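Local coordinates for P43 (PDB 6QIX), which tethers to matrix and inhibits interleukin-13 function as the major protein secreted by the whipworm parasite Trichuris muris, at residues A[172-176]-A[177-181]; A[348-351]-A[352-356]. One frame throughout, in Å; residues are numbered along the deposited sequence. Where two conformers were deposited one is given.

Interaction 1 of 2, residues A[172-176]-A[177-181]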
ATOM      1  N   GLU A 172      17.731  10.735  -5.342  1.00 16.99           N
ATOM      2  CA  GLU A 172      16.524  11.506  -5.577  1.00 15.83           C
ATOM      3  C   GLU A 172      16.713  12.367  -6.818  1.00 14.79           C
ATOM      4  O   GLU A 172      17.847  12.698  -7.178  1.00 16.63           O
ATOM      5  CB  GLU A 172      16.216  12.412  -4.363  1.00 18.51           C
ATOM      6  CG  GLU A 172      16.069  11.599  -3.060  1.00 22.81           C
ATOM      7  CD  GLU A 172      15.747  12.392  -1.811  1.00 24.37           C
ATOM      8  OE1 GLU A 172      15.575  13.640  -1.914  1.00 21.89           O
ATOM      9  OE2 GLU A 172      15.654  11.735  -0.714  1.00 24.64           O
ATOM     10  N   PRO A 173      15.625  12.752  -7.477  1.00 14.76           N
ATOM     11  CA  PRO A 173      15.785  13.624  -8.658  1.00 16.45           C
ATOM     12  C   PRO A 173      16.430  14.933  -8.264  1.00 15.83           C
ATOM     13  O   PRO A 173      16.171  15.467  -7.175  1.00 18.86           O
ATOM     14  CB  PRO A 173      14.355  13.823  -9.152  1.00 16.70           C
ATOM     15  CG  PRO A 173      13.584  12.628  -8.538  1.00 18.53           C
ATOM     16  CD  PRO A 173      14.219  12.471  -7.199  1.00 17.81           C
ATOM     17  N   ASN A 174      17.319  15.432  -9.141  1.00 16.53           N
ATOM     18  CA  ASN A 174      17.746  16.810  -8.982  1.00 17.80           C
ATOM     19  C   ASN A 174      16.568  17.733  -9.283  1.00 19.88           C
ATOM     20  O   ASN A 174      15.480  17.299  -9.683  1.00 18.53           O
ATOM     21  CB  ASN A 174      18.955  17.149  -9.872  1.00 17.59           C
ATOM     22  CG  ASN A 174      18.701  16.978 -11.362  1.00 20.12           C
ATOM     23  OD1 ASN A 174      17.597  16.682 -11.844  1.00 20.66           O
ATOM     24  ND2 ASN A 174      19.786  17.192 -12.123  1.00 20.70           N
ATOM     25  N   GLU A 175      16.789  19.031  -9.077  1.00 20.76           N
ATOM     26  CA  GLU A 175      15.669  19.951  -9.145  1.00 21.21           C
ATOM     27  C   GLU A 175      15.030  19.949 -10.526  1.00 21.09           C
ATOM     28  O   GLU A 175      13.803  20.122 -10.639  1.00 22.73           O
ATOM     29  CB  GLU A 175      16.135  21.355  -8.761  1.00 23.87           C
ATOM     30  CG  GLU A 175      15.027  22.251  -8.348  1.00 29.63           C
ATOM     31  CD  GLU A 175      15.501  23.616  -7.927  1.00 29.98           C
ATOM     32  OE1 GLU A 175      16.636  23.742  -7.372  1.00 31.28           O
ATOM     33  OE2 GLU A 175      14.732  24.562  -8.185  1.00 26.20           O
ATOM     34  N   SER A 176      15.831  19.746 -11.581  1.00 19.69           N
ATOM     35  CA  SER A 176      15.321  19.775 -12.956  1.00 23.36           C
ATOM     36  C   SER A 176      14.790  18.435 -13.450  1.00 21.96           C
ATOM     37  O   SER A 176      14.241  18.372 -14.572  1.00 23.93           O
ATOM     38  CB  SER A 176      16.403  20.262 -13.935  1.00 28.12           C
ATOM     39  OG  SER A 176      17.513  19.365 -14.002  1.00 28.60           O
ATOM     40  N   GLY A 177      14.866  17.393 -12.625  1.00 22.39           N
ATOM     41  CA  GLY A 177      14.429  16.070 -13.033  1.00 21.45           C
ATOM     42  C   GLY A 177      15.211  15.529 -14.208  1.00 20.34           C
ATOM     43  O   GLY A 177      14.658  14.771 -15.009  1.00 22.47           O
ATOM     44  N   THR A 178      16.502  15.879 -14.321  1.00 21.19           N
ATOM     45  CA  THR A 178      17.333  15.381 -15.410  1.00 22.35           C
ATOM     46  C   THR A 178      18.353  14.348 -14.965  1.00 23.17           C
ATOM     47  O   THR A 178      18.907  13.661 -15.822  1.00 25.98           O
ATOM     48  CB  THR A 178      18.100  16.521 -16.115  1.00 25.38           C
ATOM     49  OG1 THR A 178      18.914  17.245 -15.166  1.00 25.95           O
ATOM     50  CG2 THR A 178      17.123  17.475 -16.816  1.00 28.02           C
ATOM     51  N   GLU A 179      18.625  14.245 -13.659  1.00 21.13           N
ATOM     52  CA  GLU A 179      19.651  13.365 -13.141  1.00 21.36           C
ATOM     53  C   GLU A 179      19.225  12.889 -11.759  1.00 21.06           C
ATOM     54  O   GLU A 179      18.502  13.593 -11.044  1.00 20.00           O
ATOM     55  CB  GLU A 179      21.005  14.078 -13.030  1.00 29.87           C
ATOM     56  CG  GLU A 179      22.147  13.175 -12.780  1.00 44.34           C
ATOM     57  CD  GLU A 179      23.469  13.924 -12.623  1.00 54.54           C
ATOM     58  OE1 GLU A 179      23.508  15.177 -12.765  1.00 57.03           O
ATOM     59  OE2 GLU A 179      24.476  13.232 -12.363  1.00 58.41           O
ATOM     60  N   CYS A 180      19.699  11.702 -11.386  1.00 20.93           N
ATOM     61  CA  CYS A 180      19.566  11.207 -10.006  1.00 20.39           C
ATOM     62  C   CYS A 180      20.776  11.651  -9.212  1.00 22.15           C
ATOM     63  O   CYS A 180      21.917  11.398  -9.627  1.00 22.71           O
ATOM     64  CB  CYS A 180      19.482   9.692  -9.976  1.00 20.47           C
ATOM     65  SG  CYS A 180      17.939   9.104 -10.798  1.00 21.20           S
ATOM     66  N   ILE A 181      20.538  12.315  -8.072  0.64 20.84           N
ATOM     67  CA  ILE A 181      21.629  12.765  -7.219  0.64 20.69           C
ATOM     68  C   ILE A 181      21.457  12.160  -5.836  0.64 19.70           C
ATOM     69  O   ILE A 181      20.378  11.698  -5.458  0.64 20.50           O
ATOM     70  CB  ILE A 181      21.701  14.301  -7.174  0.64 22.50           C
ATOM     71  CG1 ILE A 181      20.342  14.893  -6.788  0.64 25.91           C
ATOM     72  CG2 ILE A 181      22.089  14.825  -8.560  0.64 25.21           C
ATOM     73  CD1 ILE A 181      19.950  14.723  -5.332  0.64 27.12           C
TER

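Interaction 2 of 2, residues A[348-351]-A[352-356]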
ATOM      1  N   GLU A 348     -13.268  -9.417  -1.540  1.00 16.51           N
ATOM      2  CA  GLU A 348     -14.212  -9.038  -2.582  1.00 17.56           C
ATOM      3  C   GLU A 348     -15.471  -9.888  -2.418  1.00 16.90           C
ATOM      4  O   GLU A 348     -15.418 -10.965  -1.828  1.00 18.11           O
ATOM      5  CB  GLU A 348     -13.596  -9.248  -3.972  1.00 20.65           C
ATOM      6  CG  GLU A 348     -13.268 -10.730  -4.255  1.00 25.07           C
ATOM      7  CD  GLU A 348     -12.521 -11.008  -5.583  1.00 30.84           C
ATOM      8  OE1 GLU A 348     -12.307 -10.106  -6.424  1.00 32.44           O
ATOM      9  OE2 GLU A 348     -12.125 -12.170  -5.777  1.00 34.66           O
ATOM     10  N   PRO A 349     -16.592  -9.446  -2.963  1.00 16.82           N
ATOM     11  CA  PRO A 349     -17.786 -10.306  -2.871  1.00 17.65           C
ATOM     12  C   PRO A 349     -17.556 -11.612  -3.616  1.00 18.80           C
ATOM     13  O   PRO A 349     -16.912 -11.641  -4.672  1.00 20.66           O
ATOM     14  CB  PRO A 349     -18.904  -9.472  -3.506  1.00 18.61           C
ATOM     15  CG  PRO A 349     -18.410  -8.040  -3.455  1.00 19.02           C
ATOM     16  CD  PRO A 349     -16.889  -8.130  -3.578  1.00 18.86           C
ATOM     17  N   ASN A 350     -18.112 -12.701  -3.059  1.00 21.66           N
ATOM     18  CA  ASN A 350     -18.202 -13.962  -3.783  1.00 22.67           C
ATOM     19  C   ASN A 350     -19.222 -13.822  -4.939  1.00 24.32           C
ATOM     20  O   ASN A 350     -19.823 -12.772  -5.158  1.00 21.80           O
ATOM     21  CB  ASN A 350     -18.540 -15.101  -2.807  1.00 24.34           C
ATOM     22  CG  ASN A 350     -19.949 -15.035  -2.279  1.00 23.87           C
ATOM     23  OD1 ASN A 350     -20.708 -14.113  -2.583  1.00 21.88           O
ATOM     24  ND2 ASN A 350     -20.303 -16.018  -1.433  1.00 25.03           N
ATOM     25  N   LYS A 351     -19.417 -14.916  -5.678  1.00 27.36           N
ATOM     26  CA  LYS A 351     -20.088 -14.874  -6.972  1.00 34.37           C
ATOM     27  C   LYS A 351     -21.546 -14.476  -6.839  1.00 32.56           C
ATOM     28  O   LYS A 351     -22.061 -13.735  -7.684  1.00 32.45           O
ATOM     29  CB  LYS A 351     -19.935 -16.243  -7.639  1.00 41.44           C
ATOM     30  CG  LYS A 351     -18.496 -16.501  -8.238  1.00 49.80           C
ATOM     31  CD  LYS A 351     -17.328 -16.069  -7.305  1.00 53.73           C
ATOM     32  CE  LYS A 351     -17.285 -16.844  -5.961  1.00 52.62           C
ATOM     33  NZ  LYS A 351     -15.906 -16.848  -5.355  1.00 55.88           N
ATOM     34  N   ASP A 352     -22.231 -14.948  -5.797  1.00 30.94           N
ATOM     35  CA  ASP A 352     -23.622 -14.585  -5.611  1.00 28.07           C
ATOM     36  C   ASP A 352     -23.825 -13.429  -4.647  1.00 26.26           C
ATOM     37  O   ASP A 352     -24.976 -13.067  -4.380  1.00 25.99           O
ATOM     38  CB  ASP A 352     -24.462 -15.809  -5.220  1.00 30.86           C
ATOM     39  CG  ASP A 352     -24.131 -16.401  -3.890  1.00 38.77           C
ATOM     40  OD1 ASP A 352     -23.228 -15.890  -3.208  1.00 40.73           O
ATOM     41  OD2 ASP A 352     -24.824 -17.422  -3.525  1.00 42.05           O
ATOM     42  N   GLY A 353     -22.751 -12.756  -4.226  1.00 22.79           N
ATOM     43  CA  GLY A 353     -22.931 -11.589  -3.397  1.00 23.65           C
ATOM     44  C   GLY A 353     -23.447 -11.886  -2.009  1.00 23.34           C
ATOM     45  O   GLY A 353     -24.099 -11.037  -1.408  1.00 25.09           O
ATOM     46  N   THR A 354     -23.135 -13.058  -1.468  1.00 22.29           N
ATOM     47  CA  THR A 354     -23.631 -13.454  -0.155  1.00 25.27           C
ATOM     48  C   THR A 354     -22.553 -13.434   0.920  1.00 24.15           C
ATOM     49  O   THR A 354     -22.887 -13.468   2.116  1.00 22.14           O
ATOM     50  CB  THR A 354     -24.226 -14.862  -0.190  1.00 27.34           C
ATOM     51  OG1 THR A 354     -23.249 -15.790  -0.661  1.00 24.67           O
ATOM     52  CG2 THR A 354     -25.485 -14.893  -1.080  1.00 32.69           C
ATOM     53  N   ALA A 355     -21.282 -13.365   0.529  1.00 21.97           N
ATOM     54  CA  ALA A 355     -20.188 -13.432   1.493  1.00 23.59           C
ATOM     55  C   ALA A 355     -18.941 -12.802   0.889  1.00 21.61           C
ATOM     56  O   ALA A 355     -18.863 -12.543  -0.312  1.00 20.26           O
ATOM     57  CB  ALA A 355     -19.868 -14.866   1.926  1.00 23.92           C
ATOM     58  N   CYS A 356     -17.966 -12.555   1.759  1.00 18.83           N
ATOM     59  CA  CYS A 356     -16.700 -11.945   1.377  1.00 21.66           C
ATOM     60  C   CYS A 356     -15.599 -12.995   1.337  1.00 22.20           C
ATOM     61  O   CYS A 356     -15.471 -13.823   2.263  1.00 23.12           O
ATOM     62  CB  CYS A 356     -16.307 -10.839   2.359  1.00 22.34           C
ATOM     63  SG  CYS A 356     -17.430  -9.401   2.364  1.00 24.09           S
TER

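Interaction 1 of 2, residues A[172-176]-A[177-181]
Asn174 reaches across the turn to Thr178 and Glu179 and ties the two arms together. Its CG sits between the backbone N and the carbonyl carbon (chi1 60°), which folds the amide back over the turn. Asn174 OD1 is gripped by two backbone donors. The N of Thr178, 2.8 Å from OD1, lies in the carbonyl plane on a lone pair. The N of Glu179 comes from above that plane, 50° out of it, and is 3.2 Å from Asn174 OD1. On the other branch, Asn174 ND2 donates to Thr178 OG1 at 3.2 Å, nearly within the amide plane. These bonds fix the rotation of the amide. Buried Gly177 belongs to this tight part. It has a phi of 61°, a value that favours glycine, and its N bonds back to Asn174 O at 3.0 Å.

The backbone bonds continue along the arms. Asn174 N donates to Glu179 O at 2.9 Å. Glu172 and Ile181 exchange a nearly straight pair of backbone bonds further down the arms. Pro173 and Cys180 point apart. Pro173 rests on Ile108 and on Ile158 of strand 155-160, while Cys180 is joined to Cys167 by a disulfide.

The far end of the turn is looser and open to solvent. There Thr178 OG1 donates to Ser176 OG at 2.8 Å, a bond between two exposed side chains. Glu175 and Glu179 are exposed. Glu172 is different, since its carboxylate is held by His186. The whole is a small antiparallel beta hairpin, closed by a type I beta turn from Asn174 to Gly177 and held by the side chain of Asn174, the first residue of the turn.

Interaction 2 of 2, residues A[348-351]-A[352-356]
Asn350 and Asp352 both place CG between the backbone N and the carbonyl carbon, with chi1 of 70° and 66°. Both side chains therefore turn in toward Thr354. Asn350 OD1 takes the N of Thr354 on a lone pair, in the carbonyl plane, at 2.9 Å. The N of Ala355 adds a weak bond to the same oxygen. Asn350 ND2 lies 3.1 Å from Thr354 OG1 and donates to it, with the hydroxyl close to the amide plane. Thr354 OG1 in turn donates to Asp352 OD1 over a short 2.5 Å, on the syn side of the carboxylate. The hydroxyl thus links amide and acid. The amide and carboxylate planes stand 64° apart. Asp352 OD1 comes within 3.1 Å of Asn350 OD1; as both are acceptors, this approach is probably unfavourable. Asp352 OD1 also takes a weak bond from the N of Thr354.

The backbone completes a type I beta turn from Asn350 to Gly353. Gly353 N bonds to Asn350 O, and Asn350 N to Ala355 O at 2.9 Å.

The turn connects strand 347-349 to strand 356-358, where Glu348 pairs by backbone bonds with Val357. Pro349 lies against Asn332 and Lys334 of strand 331-336 and against Ile280. Cys356 also touches Ile280, and its disulfide to Cys343 ties the hairpin to strand 339-344.

In the fold
Interactions 1 and 2 form the turns of two separate hairpins on opposite sides of the chain's centre, with centres about 47 Å apart. Neither shares an element with the other. Each hairpin follows a pair of longer strands and is fastened by a disulfide to the second of them, 163-168 or 339-344. The matching order and the shared turn pattern are consistent with related halves of the chain. Interaction 1 is a surface contact, while interaction 2 is partly buried. The chemistry differs most plainly where Ser176 is matched by Asp352: a hydroxyl accepts from the threonine in one, a carboxylate in the other. Glu179 is likewise matched by the smaller, uncharged Ala355.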